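Local atomic coordinates of putative ATP binding component of ABC-transporter (Escherichia coli, PDB entry 2R5O), a protein that probably works as the ATP-binding component of an O-antigen polysaccharide exporter, its C-terminal domain, the piece described here, having an immunoglobulin fold and binding carbohydrate. Residues H31-Y36 and I50-I55; D133-D138 and V168-D173. All coordinates share one frame; numbering follows the deposited sequence.

In the fold
Both contacts belong to the immunoglobulin-fold, carbohydrate-binding C-terminal domain of Wzt, and both segments of contact 1 come before those of contact 2 in the chain. Their centres are 22 Å apart and their nearest atoms about 10 Å, without touching. Contact 1 lays the N-terminal loop 31-36 over strand 48-57 of the four-stranded sheet; contact 2 lies at the open end of the hairpin 137-147/153-169 in the other sheet. Strand 153-169 relates the two: Tyr53 packs on its Ile164, and the strand's last residues, Val168 and Thr169, belong to contact 2. A bound sodium ion lies about 7 Å from the side chain of Lys170; the side chain of Tyr36 is about 14 Å from a bound sodium ion.

Contact 1: residues H31-Y36 and I50-I55; sequences HTRPGY and IIDYHI
A salt bridge and a tyrosine hydroxyl tie the loop 31-36, which precedes strand 41-43, to strand 48-57 of the four-stranded antiparallel sheet. Arg33 meets Asp52 side-on: NE of Arg33 reaches OD1 of Asp52 at 2.8 Å in an almost straight bond, on the syn lone pair, while its NH2 binds Asp52 OD2, also at 2.8 Å. Guanidinium and carboxylate are nearly coplanar, 15° apart, so the pair is held against rotation. The bend at chi2 (-52°) brings NE and NH2 round to face the acid. OD1 of Asp52 takes a second bond, from Tyr53 N at 2.9 Å, arriving from above the carboxylate plane.

Tyr53 sends its ring under the loop. Arg33 CG lies over one face near the rim, and Arg33 CB is 3.5 Å from Tyr53 CZ. The hydroxyl OH of Tyr53 donates to Pro34 O at 2.7 Å, from well above the carbonyl plane. That carbonyl belongs to the type II turn from Arg33 to Tyr36, closed by Tyr36 N to Arg33 O, with Gly35 at its third position.

Asp52 and Ile51 form a classic beta bulge opposite Lys77 of strand 71-80. Tyr53, whose CB points opposite to that of Asp52, packs on Ile164 of strand 153-169 and Phe143 of strand 137-147, and Tyr30 meets the Tyr53 ring at about 60°.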
# COMPACT_ATOMS: atom_id res chain seq x y z
N HIS A 31 -2.43 27.84 6.12
CA HIS A 31 -2.85 28.15 4.76
C HIS A 31 -1.72 28.74 3.91
O HIS A 31 -1.87 28.83 2.69
CB HIS A 31 -4.04 29.10 4.78
CG HIS A 31 -3.69 30.50 5.18
ND1 HIS A 31 -3.63 30.94 6.49
CD2 HIS A 31 -3.35 31.55 4.42
CE1 HIS A 31 -3.28 32.21 6.50
NE2 HIS A 31 -3.10 32.61 5.26
N THR A 32 -0.60 29.13 4.54
CA THR A 32 0.51 29.74 3.80
C THR A 32 1.55 28.74 3.29
O THR A 32 2.49 29.15 2.61
CB THR A 32 1.28 30.76 4.65
OG1 THR A 32 2.05 30.09 5.66
CG2 THR A 32 0.33 31.80 5.29
N ARG A 33 1.43 27.47 3.66
CA ARG A 33 2.50 26.50 3.42
C ARG A 33 2.40 25.82 2.05
O ARG A 33 1.34 25.75 1.45
CB ARG A 33 2.49 25.42 4.51
CG ARG A 33 2.72 25.95 5.92
CD ARG A 33 3.97 26.83 6.01
NE ARG A 33 4.21 27.20 7.38
CZ ARG A 33 5.11 28.10 7.76
NH1 ARG A 33 5.86 28.73 6.85
NH2 ARG A 33 5.27 28.37 9.04
N PRO A 34 3.52 25.31 1.55
CA PRO A 34 3.50 24.60 0.29
C PRO A 34 2.56 23.40 0.33
O PRO A 34 2.57 22.63 1.29
CB PRO A 34 4.96 24.15 0.12
CG PRO A 34 5.75 25.16 0.86
CD PRO A 34 4.89 25.41 2.09
N GLY A 35 1.77 23.24 -0.73
CA GLY A 35 0.83 22.15 -0.85
C GLY A 35 -0.53 22.43 -0.23
O GLY A 35 -1.44 21.62 -0.39
N TYR A 36 -0.71 23.55 0.46
CA TYR A 36 -2.01 23.82 1.06
C TYR A 36 -3.08 23.92 -0.01
O TYR A 36 -2.88 24.53 -1.06
CB TYR A 36 -1.98 25.12 1.87
CG TYR A 36 -3.36 25.49 2.35
CD1 TYR A 36 -3.94 24.82 3.42
CD2 TYR A 36 -4.09 26.51 1.74
CE1 TYR A 36 -5.22 25.10 3.84
CE2 TYR A 36 -5.37 26.83 2.16
CZ TYR A 36 -5.93 26.11 3.21
OH TYR A 36 -7.21 26.43 3.60
N ILE A 50 -5.29 23.43 14.72
CA ILE A 50 -4.09 23.03 14.01
C ILE A 50 -3.64 24.28 13.25
O ILE A 50 -4.31 24.71 12.31
CB ILE A 50 -4.31 21.88 13.05
CG1 ILE A 50 -4.96 20.71 13.78
CG2 ILE A 50 -3.00 21.50 12.43
CD1 ILE A 50 -5.36 19.59 12.87
N ILE A 51 -2.55 24.89 13.69
CA ILE A 51 -2.14 26.22 13.20
C ILE A 51 -0.98 26.20 12.20
O ILE A 51 -0.69 27.21 11.60
CB ILE A 51 -1.82 27.16 14.39
CG1 ILE A 51 -0.86 26.51 15.39
CG2 ILE A 51 -3.12 27.58 15.07
CD1 ILE A 51 -0.32 27.52 16.40
N ASP A 52 -0.34 25.05 12.03
CA ASP A 52 0.76 24.96 11.08
C ASP A 52 1.03 23.49 10.78
O ASP A 52 0.58 22.60 11.51
CB ASP A 52 2.03 25.65 11.63
CG ASP A 52 2.98 26.14 10.55
OD1 ASP A 52 2.72 25.97 9.35
OD2 ASP A 52 4.01 26.74 10.94
N TYR A 53 1.74 23.24 9.68
CA TYR A 53 2.26 21.91 9.38
C TYR A 53 3.60 22.02 8.70
O TYR A 53 3.99 23.10 8.21
CB TYR A 53 1.28 21.11 8.52
CG TYR A 53 1.13 21.57 7.08
CD1 TYR A 53 1.87 21.01 6.03
CD2 TYR A 53 0.22 22.54 6.75
CE1 TYR A 53 1.71 21.42 4.73
CE2 TYR A 53 0.03 22.95 5.43
CZ TYR A 53 0.78 22.37 4.43
OH TYR A 53 0.58 22.81 3.13
N HIS A 54 4.28 20.89 8.65
CA HIS A 54 5.56 20.79 7.97
C HIS A 54 5.68 19.41 7.37
O HIS A 54 5.23 18.43 7.97
CB HIS A 54 6.72 21.04 8.96
CG HIS A 54 8.02 21.31 8.29
ND1 HIS A 54 8.36 22.56 7.82
CD2 HIS A 54 9.07 20.49 8.02
CE1 HIS A 54 9.58 22.50 7.29
NE2 HIS A 54 10.02 21.26 7.38
N ILE A 55 6.26 19.30 6.19
CA ILE A 55 6.55 18.04 5.55
C ILE A 55 8.01 18.01 5.19
O ILE A 55 8.55 19.01 4.68
CB ILE A 55 5.65 17.80 4.32
CG1 ILE A 55 4.18 17.79 4.79
CG2 ILE A 55 6.01 16.49 3.61
CD1 ILE A 55 3.11 17.69 3.68

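Contact 2: residues D133-D138 and V168-D173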
# COMPACT_ATOMS: atom_id res chain seq x y z
N ASP A 133 4.36 4.57 0.25
CA ASP A 133 4.33 3.34 -0.59
C ASP A 133 3.12 3.40 -1.58
O ASP A 133 2.18 2.62 -1.50
CB ASP A 133 4.28 2.09 0.32
CG ASP A 133 5.58 1.80 1.05
OD1 ASP A 133 6.63 2.36 0.71
OD2 ASP A 133 5.58 0.97 2.00
N LEU A 134 3.17 4.42 -2.45
CA LEU A 134 2.12 4.78 -3.39
C LEU A 134 2.71 4.96 -4.76
O LEU A 134 3.91 5.22 -4.92
CB LEU A 134 1.42 6.09 -2.98
CG LEU A 134 0.76 6.11 -1.60
CD1 LEU A 134 0.16 7.46 -1.31
CD2 LEU A 134 -0.29 5.04 -1.46
N ASN A 135 1.88 4.79 -5.79
CA ASN A 135 2.34 4.96 -7.16
C ASN A 135 2.44 6.46 -7.48
O ASN A 135 1.97 7.33 -6.74
CB ASN A 135 1.37 4.25 -8.13
CG ASN A 135 2.06 3.67 -9.35
OD1 ASN A 135 3.23 3.95 -9.59
ND2 ASN A 135 1.33 2.86 -10.10
N SER A 136 3.08 6.78 -8.60
CA SER A 136 3.14 8.18 -9.03
C SER A 136 1.75 8.74 -9.11
O SER A 136 0.81 8.03 -9.53
CB SER A 136 3.74 8.31 -10.43
OG SER A 136 5.10 7.93 -10.44
N GLY A 137 1.58 10.01 -8.73
CA GLY A 137 0.29 10.68 -8.83
C GLY A 137 0.09 11.67 -7.70
O GLY A 137 1.03 12.02 -7.01
N ASP A 138 -1.12 12.17 -7.56
CA ASP A 138 -1.48 13.20 -6.58
C ASP A 138 -2.42 12.60 -5.54
O ASP A 138 -3.31 11.79 -5.89
CB ASP A 138 -2.19 14.37 -7.28
CG ASP A 138 -1.26 15.24 -8.12
OD1 ASP A 138 -0.04 15.11 -8.01
OD2 ASP A 138 -1.79 16.06 -8.90
N VAL A 168 3.54 12.45 -5.74
CA VAL A 168 4.47 11.32 -5.61
C VAL A 168 5.10 11.09 -6.96
O VAL A 168 4.40 11.02 -7.96
CB VAL A 168 3.76 10.02 -5.12
CG1 VAL A 168 4.71 8.83 -5.13
CG2 VAL A 168 3.19 10.23 -3.71
N THR A 169 6.41 10.92 -6.95
CA THR A 169 7.19 10.62 -8.15
C THR A 169 7.96 9.30 -8.02
O THR A 169 8.35 8.91 -6.92
CB THR A 169 8.19 11.75 -8.52
OG1 THR A 169 8.95 12.12 -7.36
CG2 THR A 169 7.44 12.98 -9.02
N LYS A 170 8.12 8.63 -9.16
CA LYS A 170 8.89 7.39 -9.31
C LYS A 170 9.49 7.38 -10.72
O LYS A 170 9.06 8.13 -11.62
CB LYS A 170 7.97 6.17 -9.20
CG LYS A 170 7.20 6.01 -7.92
CD LYS A 170 6.32 4.77 -7.95
CE LYS A 170 7.13 3.50 -7.98
NZ LYS A 170 7.90 3.28 -6.71
N SER A 171 10.47 6.51 -10.92
CA SER A 171 11.02 6.29 -12.27
C SER A 171 10.17 5.29 -13.04
O SER A 171 9.83 5.54 -14.20
CB SER A 171 12.49 5.84 -12.22
OG SER A 171 12.65 4.72 -11.41
N MET A 172 9.88 4.14 -12.43
CA MET A 172 9.07 3.10 -13.08
C MET A 172 7.85 2.79 -12.25
O MET A 172 7.93 2.20 -11.15
CB MET A 172 9.89 1.85 -13.28
CG MET A 172 11.12 2.09 -14.15
SD MET A 172 11.79 0.56 -14.79
CE MET A 172 13.46 1.05 -15.16
N ASP A 173 6.69 3.14 -12.79
CA ASP A 173 5.42 2.85 -12.12
C ASP A 173 5.13 1.33 -12.16
O ASP A 173 5.45 0.66 -13.12
CB ASP A 173 4.27 3.56 -12.83
CG ASP A 173 4.22 5.03 -12.54
OD1 ASP A 173 5.18 5.56 -11.93
OD2 ASP A 173 3.21 5.66 -12.95
O HOH W 1 6.17 3.49 -4.55
O HOH W 2 6.66 10.06 -11.47
O HOH W 3 0.59 6.14 -11.40
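The amide oxygen of Asn135 sits over one face of the Asp173 carboxylate, with the two planes 61° apart and the side chains crossing at about a right angle. OD1 of Asn135 comes within 3.3 Å of CG of Asp173; Asn135 OD1 and Asp173 OD1, 3.4 Å apart, are both acceptors and do not bond. The same Asn135 OD1 receives the N-H of Ser136, from above the amide plane, while ND2 of Asn135 is held by the carbonyl oxygens of Phe174 and Gly176. Ser136 OG donates to Asp173 OD1 at 2.8 Å on the syn side, 19° out of the carboxylate plane. The hydroxyl reaches the acid because OG stands beside its own backbone N (chi1 -67°). Asp173 OD2 accepts a hydrogen bond from a water that also donates to Ser136 O.

Lys170 spreads over the same patch. Its CD lies 3.6 Å from Asn135 OD1, and bends at chi3 and chi4 curl the chain until NZ donates to a water that in turn donates to Leu134 O. Another water accepts from Lys170 N and donates to Ser136 OG, so past the last backbone pair water links the Ser136 hydroxyl to the Lys170 N-H.

That pair is antiparallel and hydrogen-bonded: Val168 N to Gly137 O at 2.8 Å, nearly straight at the carbonyl, and Gly137 N to Val168 O at 3.1 Å. Ser136 CA adds a CA-H...O contact to Val168 O. Val168 CG1 packs against Asn135 O at 3.5 Å.

The pair lies where strand 137-147 begins and strand 153-169 ends. Val168 and Leu134 both pack on Tyr139 of strand 137-147, and the backbone of Thr169 hydrogen-bonds to that of Leu66 in strand 66-67. The second subunit approaches through its Phe107, on Met172, and its Leu180, on Asp133.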